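Local coordinates for protein erythrocyte binding antigen 140 (Plasmodium falciparum, PDB 4GF2) that probably binds a sialic acid-bearing receptor, glycophorin C, on the erythrocyte surface through its two Duffy-binding domains as the malaria parasite invades, at residues R39-I45 against N92-F97; L356-E361 against N423-K429. The protein carries 3 engineered substitutions. One frame throughout, in Å; residues are numbered along the deposited sequence. Where two conformers were deposited one is given.

Contact 1: R39-I45 against N92-F97; sequences RKIQLCI and NSFSDF
R39 reaches from the short helix 38-41 to helix 83-101 and takes hold of S93 and D96, one helical turn apart. From a CB directed at the partner helix, its chain leaves with CG anti to the backbone N (chi1 179°). CG and then CD pass alongside the S93 hydroxyl, R39 CD lying 3.4 Å from S93 OG. A bend at chi3 (46°) then turns the guanidinium toward D96, and N92 CB, beside NE and CZ, lies over one face of the group, toward the rim. At the tip, NH1 bonds to S93 OG at 3.0 Å, tilted somewhat out of the guanidinium plane. Both end nitrogens converge on one carboxylate oxygen: R39 NH1 is 2.8 Å and R39 NH2 2.7 Å from D96 OD2. The grip of this salt bridge is end-on, through NH1 and NH2 to one oxygen, and the two flat groups are nearly coplanar, with planes 17° apart.

The aspartate's other oxygen, OD1, is held by Q175 and W179, while R39 NH2 has a second acidic partner in E182. Beside the salt bridge, K40 lays its CD 3.6 Å from D96 CG, but its amine goes on to D105 and D107. S93 OG also bonds E70, on helix 56-78.

Farther along, L43 CD1 sits over one face of the F97 ring in a CH-pi contact, 3.9 Å from the centroid. C44 O comes at the edge of the same ring, 3.5 Å from F97 CE1. With C44 tied to C14 by a disulfide, the arrangement anchors a short helix and its following loop on the helical scaffold of the first Duffy-binding-like domain.

Contact 2: L356-E361 against N423-K429; sequences LHRGHE and NLNKVNK
A close loop-to-helix-end junction in the second Duffy-binding-like domain brings G359 against V427, their CA atoms only 4.2 Å apart. G359 has a positive phi (79°), a conformation that suits glycine, and its bare CA faces the end of helix 415-427. From there its carbonyl oxygen receives the V427 CA-H in a nearly straight contact, with G359 O 3.6 Å from V427 CA and an angle of 169° at the hydrogen.

K429 folds back over this junction. Its chain is bent at chi2, which carries the amine to the helix's last turn, where K429 NZ bonds K426 O at 3.1 Å from above the carbonyl plane. The same amine makes a weak bond to G359 O, so it bridges a carbonyl near the helix end and one from the loop.

K426 runs past the preceding loop residues: extended beyond CG, its chain lies with K426 CD 3.3 Å from H357 O and ends with K426 NZ 3.4 Å from H357 CB. One turn earlier on the helix, N423 packs beside L356, although the fit of its amide against the L356 carbonyl is doubtful. At the first residue of helix 361-382, V427 CG1 meets E361 CB at 3.7 Å, the two side chains crossing at about a right angle.

H360 occupies the N-cap position of helix 361-382, so the loop leads into that helix while packing against the end of helix 415-427. Y364 of helix 361-382 touches N423, L424 and V427, and helix 435-457 also borders the contact, with W445 against E361 and both L438 and F441 against N428.

Contact 1 closes before contact 2 opens along the chain, and the two fall in different Duffy-binding domains of the same receptor-binding region. Their centres are 44 Å apart and their nearest atoms about 28 Å apart, with no touch and no helix in common. Contact 1, in the first domain with its centre about 39 Å from the centre of the chain, fastens helix 38-41 and the loop after it to the long helix 83-101. Contact 2, its centre about 12 Å from that of the chain, sets the loop before helix 361-382 against the end of helix 415-427. Each thus acts within its own domain, one buried, the other only partly so.

Contact 1: R39-I45 against N92-F97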
# COMPACT_ATOMS: atom_id res chain seq x y z
N ARG A 39 -12.63 -22.01 -19.61
CA ARG A 39 -13.04 -23.33 -20.06
C ARG A 39 -14.12 -23.22 -21.13
O ARG A 39 -14.11 -23.95 -22.11
CB ARG A 39 -13.54 -24.18 -18.89
CG ARG A 39 -14.00 -25.58 -19.31
CD ARG A 39 -14.86 -26.24 -18.25
NE ARG A 39 -15.88 -25.32 -17.74
CZ ARG A 39 -16.98 -24.97 -18.40
NH1 ARG A 39 -17.24 -25.46 -19.60
NH2 ARG A 39 -17.84 -24.13 -17.84
N LYS A 40 -15.05 -22.28 -20.93
CA LYS A 40 -16.12 -22.05 -21.90
C LYS A 40 -15.59 -21.37 -23.16
O LYS A 40 -15.99 -21.69 -24.27
CB LYS A 40 -17.23 -21.20 -21.27
CG LYS A 40 -18.32 -20.78 -22.25
CD LYS A 40 -19.02 -22.00 -22.83
CE LYS A 40 -20.28 -21.62 -23.61
NZ LYS A 40 -19.97 -20.83 -24.84
N ILE A 41 -14.68 -20.42 -22.98
CA ILE A 41 -14.07 -19.73 -24.11
C ILE A 41 -13.41 -20.72 -25.07
O ILE A 41 -13.46 -20.54 -26.28
CB ILE A 41 -13.04 -18.68 -23.63
CG1 ILE A 41 -13.77 -17.51 -22.98
CG2 ILE A 41 -12.20 -18.17 -24.80
CD1 ILE A 41 -12.85 -16.57 -22.25
N GLN A 42 -12.82 -21.77 -24.51
CA GLN A 42 -12.07 -22.74 -25.32
C GLN A 42 -12.85 -24.01 -25.62
O GLN A 42 -12.29 -24.98 -26.14
CB GLN A 42 -10.75 -23.09 -24.64
CG GLN A 42 -9.78 -21.93 -24.54
CD GLN A 42 -8.35 -22.39 -24.35
OE1 GLN A 42 -7.98 -22.89 -23.29
NE2 GLN A 42 -7.54 -22.23 -25.39
N LEU A 43 -14.14 -24.01 -25.29
CA LEU A 43 -14.99 -25.16 -25.59
C LEU A 43 -14.78 -25.59 -27.03
O LEU A 43 -14.72 -24.76 -27.94
CB LEU A 43 -16.46 -24.79 -25.36
CG LEU A 43 -17.45 -25.96 -25.38
CD1 LEU A 43 -17.28 -26.85 -24.14
CD2 LEU A 43 -18.88 -25.46 -25.51
N CYS A 44 -14.66 -26.90 -27.25
CA CYS A 44 -14.32 -27.42 -28.57
C CYS A 44 -15.51 -27.35 -29.52
O CYS A 44 -16.41 -28.18 -29.46
CB CYS A 44 -13.84 -28.87 -28.45
SG CYS A 44 -13.38 -29.60 -30.03
N ILE A 45 -15.49 -26.37 -30.42
CA ILE A 45 -16.60 -26.16 -31.35
C ILE A 45 -16.15 -25.92 -32.79
O ILE A 45 -16.97 -25.89 -33.70
CB ILE A 45 -17.45 -24.96 -30.90
CG1 ILE A 45 -16.61 -23.68 -30.93
CG2 ILE A 45 -17.99 -25.21 -29.50
CD1 ILE A 45 -17.37 -22.45 -30.49
N ASN A 92 -19.13 -29.76 -16.57
CA ASN A 92 -19.46 -28.36 -16.82
C ASN A 92 -19.38 -28.00 -18.29
O ASN A 92 -20.11 -27.14 -18.76
CB ASN A 92 -18.56 -27.45 -15.99
CG ASN A 92 -18.90 -27.51 -14.52
OD1 ASN A 92 -19.97 -27.98 -14.14
ND2 ASN A 92 -17.99 -27.03 -13.68
N SER A 93 -18.50 -28.67 -19.02
CA SER A 93 -18.42 -28.44 -20.45
C SER A 93 -19.60 -29.07 -21.16
O SER A 93 -20.12 -28.51 -22.12
CB SER A 93 -17.10 -28.94 -21.03
OG SER A 93 -16.11 -27.94 -20.92
N PHE A 94 -20.03 -30.24 -20.69
CA PHE A 94 -21.21 -30.88 -21.28
C PHE A 94 -22.41 -29.96 -21.12
O PHE A 94 -23.23 -29.83 -22.03
CB PHE A 94 -21.49 -32.22 -20.61
CG PHE A 94 -22.72 -32.91 -21.15
CD1 PHE A 94 -22.70 -33.54 -22.38
CD2 PHE A 94 -23.90 -32.92 -20.42
CE1 PHE A 94 -23.82 -34.17 -22.87
CE2 PHE A 94 -25.03 -33.54 -20.92
CZ PHE A 94 -24.98 -34.18 -22.14
N SER A 95 -22.51 -29.33 -19.97
CA SER A 95 -23.63 -28.44 -19.68
C SER A 95 -23.60 -27.22 -20.59
O SER A 95 -24.65 -26.74 -21.02
CB SER A 95 -23.61 -28.02 -18.22
OG SER A 95 -23.67 -29.15 -17.37
N ASP A 96 -22.41 -26.71 -20.88
CA ASP A 96 -22.27 -25.56 -21.76
C ASP A 96 -22.59 -25.91 -23.20
O ASP A 96 -23.13 -25.09 -23.94
CB ASP A 96 -20.87 -24.95 -21.66
CG ASP A 96 -20.70 -24.06 -20.44
OD1 ASP A 96 -21.70 -23.42 -20.05
OD2 ASP A 96 -19.59 -23.99 -19.89
N PHE A 97 -22.27 -27.14 -23.61
CA PHE A 97 -22.70 -27.62 -24.92
C PHE A 97 -24.22 -27.53 -25.01
O PHE A 97 -24.77 -27.09 -26.02
CB PHE A 97 -22.25 -29.06 -25.17
CG PHE A 97 -20.83 -29.19 -25.66
CD1 PHE A 97 -20.43 -28.57 -26.83
CD2 PHE A 97 -19.90 -29.94 -24.95
CE1 PHE A 97 -19.12 -28.69 -27.28
CE2 PHE A 97 -18.60 -30.07 -25.40
CZ PHE A 97 -18.21 -29.44 -26.57

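Contact 2: L356-E361 against N423-K429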
# COMPACT_ATOMS: atom_id res chain seq x y z
N LEU A 356 13.52 0.58 0.20
CA LEU A 356 12.38 0.88 -0.66
C LEU A 356 12.82 1.10 -2.10
O LEU A 356 12.56 2.15 -2.69
CB LEU A 356 11.63 2.11 -0.14
CG LEU A 356 10.92 1.96 1.20
CD1 LEU A 356 10.12 0.66 1.27
CD2 LEU A 356 11.90 2.06 2.36
N HIS A 357 13.49 0.10 -2.67
CA HIS A 357 14.06 0.23 -4.00
C HIS A 357 13.12 -0.31 -5.07
O HIS A 357 13.34 -0.10 -6.26
CB HIS A 357 15.41 -0.49 -4.07
CG HIS A 357 15.30 -1.97 -3.90
ND1 HIS A 357 15.42 -2.60 -2.68
CD2 HIS A 357 15.09 -2.96 -4.81
CE1 HIS A 357 15.28 -3.90 -2.84
NE2 HIS A 357 15.08 -4.15 -4.12
N ARG A 358 12.07 -1.01 -4.65
CA ARG A 358 11.16 -1.66 -5.60
C ARG A 358 10.10 -0.69 -6.13
O ARG A 358 9.48 -0.96 -7.17
CB ARG A 358 10.51 -2.88 -4.95
CG ARG A 358 11.52 -3.91 -4.46
CD ARG A 358 10.90 -5.30 -4.31
NE ARG A 358 11.93 -6.32 -4.09
CZ ARG A 358 11.71 -7.63 -4.13
NH1 ARG A 358 10.50 -8.10 -4.38
NH2 ARG A 358 12.72 -8.47 -3.92
N GLY A 359 9.90 0.41 -5.43
CA GLY A 359 9.05 1.48 -5.92
C GLY A 359 7.55 1.27 -5.77
O GLY A 359 6.77 1.70 -6.61
N HIS A 360 7.14 0.60 -4.69
CA HIS A 360 5.73 0.40 -4.41
C HIS A 360 5.23 1.53 -3.50
O HIS A 360 5.77 1.74 -2.42
CB HIS A 360 5.48 -0.96 -3.75
CG HIS A 360 5.86 -2.12 -4.62
ND1 HIS A 360 5.19 -2.43 -5.78
CD2 HIS A 360 6.82 -3.06 -4.49
CE1 HIS A 360 5.73 -3.50 -6.33
NE2 HIS A 360 6.72 -3.91 -5.56
N GLU A 361 4.21 2.25 -3.96
CA GLU A 361 3.71 3.40 -3.21
C GLU A 361 3.23 3.02 -1.81
O GLU A 361 3.50 3.74 -0.85
CB GLU A 361 2.58 4.10 -3.96
CG GLU A 361 2.30 5.50 -3.40
CD GLU A 361 1.06 6.15 -3.97
OE1 GLU A 361 0.85 6.07 -5.20
OE2 GLU A 361 0.30 6.75 -3.19
N ASN A 423 13.78 7.17 -3.60
CA ASN A 423 12.88 6.04 -3.61
C ASN A 423 11.43 6.45 -3.86
O ASN A 423 10.61 5.63 -4.26
CB ASN A 423 13.02 5.22 -2.33
CG ASN A 423 14.24 4.32 -2.37
OD1 ASN A 423 14.69 3.94 -3.45
ND2 ASN A 423 14.78 3.99 -1.22
N LEU A 424 11.13 7.72 -3.63
CA LEU A 424 9.84 8.26 -4.02
C LEU A 424 9.83 8.53 -5.52
O LEU A 424 8.80 8.37 -6.18
CB LEU A 424 9.53 9.55 -3.25
CG LEU A 424 8.18 10.18 -3.60
CD1 LEU A 424 7.07 9.14 -3.56
CD2 LEU A 424 7.88 11.31 -2.64
N ASN A 425 10.97 8.93 -6.05
CA ASN A 425 11.12 9.06 -7.49
C ASN A 425 10.86 7.72 -8.16
O ASN A 425 10.24 7.66 -9.22
CB ASN A 425 12.52 9.56 -7.86
CG ASN A 425 12.75 11.01 -7.47
OD1 ASN A 425 11.80 11.75 -7.17
ND2 ASN A 425 14.01 11.43 -7.47
N LYS A 426 11.32 6.64 -7.53
CA LYS A 426 11.09 5.30 -8.06
C LYS A 426 9.60 4.97 -8.09
O LYS A 426 9.12 4.35 -9.03
CB LYS A 426 11.84 4.25 -7.23
CG LYS A 426 13.34 4.29 -7.42
CD LYS A 426 14.02 3.13 -6.71
CE LYS A 426 15.53 3.19 -6.88
NZ LYS A 426 16.22 2.03 -6.25
N VAL A 427 8.87 5.37 -7.05
CA VAL A 427 7.43 5.19 -7.03
C VAL A 427 6.81 5.83 -8.27
O VAL A 427 5.86 5.30 -8.85
CB VAL A 427 6.79 5.79 -5.77
CG1 VAL A 427 5.27 5.79 -5.89
CG2 VAL A 427 7.23 5.01 -4.54
N ASN A 428 7.36 6.98 -8.66
CA ASN A 428 6.92 7.67 -9.87
C ASN A 428 7.32 6.89 -11.12
O ASN A 428 8.50 6.75 -11.42
CB ASN A 428 7.51 9.07 -9.92
CG ASN A 428 7.06 9.86 -11.12
OD1 ASN A 428 6.23 9.40 -11.91
ND2 ASN A 428 7.61 11.05 -11.28
N LYS A 429 6.32 6.38 -11.84
CA LYS A 429 6.57 5.52 -13.00
C LYS A 429 6.59 6.31 -14.30
O LYS A 429 6.74 5.74 -15.38
CB LYS A 429 5.51 4.42 -13.08
CG LYS A 429 5.41 3.58 -11.82
CD LYS A 429 6.74 2.93 -11.46
CE LYS A 429 6.65 2.12 -10.18
NZ LYS A 429 7.97 1.54 -9.79